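Local coordinates for ABC sugar transporter, periplasmic sugar binding protein (Legionella pneumophila subsp. pneumophila, PDB 3ROT) that probably binds a sugar in the periplasm as the solute-binding component of an ABC transporter, at residues A[53-56]-A[57-60]. Sequence-based numbering, arbitrary orientation.
Sequences FIES and ALAT
E55 and L58, three residues apart on the helix, cross at a slant, and the carboxylate of the first lies beside a methyl of the second: E55 OE1 stands 3.3 Å from L58 CD1. A bend at chi2 (53°) turns the carboxylate to the side from which the L58 methyl reaches it. Its charge, however, is met elsewhere, since OE1 forms a salt bridge with R81 and OE2 a hydrogen bond with S78, both on helix 76-85. I54 and L58, one turn apart, share the neighbouring face; I54 CG2 comes to 4.3 Å from L58 CG, a loose apolar contact. With CG set opposite its own carbonyl carbon (chi1 -66°), L58 holds that atom 3.1 Å from I54 O, the same oxygen that accepts the N-H of L58, N to O 3.0 Å. A57 N likewise bonds to F53 O at 2.9 Å, whereas the bond one residue beyond L58, A59 N to E55 O, is weak at 3.3 Å. These helical bonds belong to the last turns of helix 47-59, which packs on the parallel sheet of an alternating alpha/beta domain of the periplasmic binding protein fold: I54 and A57 touch I9 of strand 5-9, while A57 and L58 meet I65 of strand 64-67. At T60, A57 O receives two donors, the backbone N and the hydroxyl. OG1 lies in the carbonyl plane, a short 2.5 Å from A57 O, with a C=O...O angle of 145°; Y7 OH is a further partner of this hydroxyl. On the other branch, T60 CG2 approaches S56 O at 3.7 Å.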
loop_
_atom_site.group_PDB
_atom_site.type_symbol
_atom_site.label_atom_id
_atom_site.label_comp_id
_atom_site.label_asym_id
_atom_site.label_seq_id
_atom_site.Cartn_x
_atom_site.Cartn_y
_atom_site.Cartn_z
ATOM N N PHE A 53 18.855 -1.115 11.980
ATOM C CA PHE A 53 17.987 -1.985 12.776
ATOM C C PHE A 53 18.759 -3.216 13.268
ATOM O O PHE A 53 18.720 -3.562 14.452
ATOM C CB PHE A 53 16.784 -2.449 11.952
ATOM C CG PHE A 53 15.687 -1.428 11.838
ATOM C CD1 PHE A 53 15.184 -0.797 12.972
ATOM C CD2 PHE A 53 15.127 -1.127 10.600
ATOM C CE1 PHE A 53 14.134 0.116 12.876
ATOM C CE2 PHE A 53 14.081 -0.218 10.494
ATOM C CZ PHE A 53 13.582 0.405 11.636
ATOM N N ILE A 54 19.452 -3.881 12.346
ATOM C CA ILE A 54 20.240 -5.064 12.663
ATOM C C ILE A 54 21.314 -4.731 13.688
ATOM O O ILE A 54 21.570 -5.496 14.614
ATOM C CB ILE A 54 20.937 -5.621 11.396
ATOM C CG1 ILE A 54 19.887 -6.130 10.408
ATOM C CG2 ILE A 54 21.907 -6.723 11.777
ATOM C CD1 ILE A 54 20.443 -6.546 9.074
ATOM N N GLU A 55 21.944 -3.579 13.497
ATOM C CA GLU A 55 23.005 -3.111 14.376
ATOM C C GLU A 55 22.479 -2.876 15.797
ATOM O O GLU A 55 23.070 -3.339 16.770
ATOM C CB GLU A 55 23.599 -1.825 13.798
ATOM C CG GLU A 55 25.119 -1.779 13.757
ATOM C CD GLU A 55 25.737 -2.979 13.062
ATOM O OE1 GLU A 55 25.839 -4.049 13.693
ATOM O OE2 GLU A 55 26.116 -2.860 11.880
ATOM N N SER A 56 21.366 -2.163 15.922
ATOM C CA SER A 56 20.812 -1.909 17.244
ATOM C C SER A 56 20.294 -3.200 17.868
ATOM O O SER A 56 20.308 -3.352 19.083
ATOM C CB SER A 56 19.698 -0.855 17.182
ATOM O OG SER A 56 18.686 -1.204 16.255
ATOM N N ALA A 57 19.844 -4.135 17.039
ATOM C CA ALA A 57 19.354 -5.406 17.554
ATOM C C ALA A 57 20.516 -6.170 18.184
ATOM O O ALA A 57 20.381 -6.727 19.275
ATOM C CB ALA A 57 18.732 -6.229 16.432
ATOM N N LEU A 58 21.657 -6.185 17.495
ATOM C CA LEU A 58 22.855 -6.880 17.975
ATOM C C LEU A 58 23.296 -6.408 19.353
ATOM O O LEU A 58 23.719 -7.211 20.177
ATOM C CB LEU A 58 24.020 -6.691 16.996
ATOM C CG LEU A 58 23.882 -7.311 15.606
ATOM C CD1 LEU A 58 25.129 -7.037 14.782
ATOM C CD2 LEU A 58 23.668 -8.801 15.748
ATOM N N ALA A 59 23.199 -5.104 19.593
ATOM C CA ALA A 59 23.598 -4.522 20.873
ATOM C C ALA A 59 22.850 -5.122 22.057
ATOM O O ALA A 59 23.370 -5.164 23.173
ATOM C CB ALA A 59 23.384 -3.013 20.842
ATOM N N THR A 60 21.627 -5.587 21.816
ATOM C CA THR A 60 20.812 -6.166 22.880
ATOM C C THR A 60 21.117 -7.635 23.139
ATOM O O THR A 60 20.528 -8.239 24.028
ATOM C CB THR A 60 19.308 -6.048 22.561
ATOM O OG1 THR A 60 19.003 -6.842 21.409
ATOM C CG2 THR A 60 18.928 -4.599 22.291
#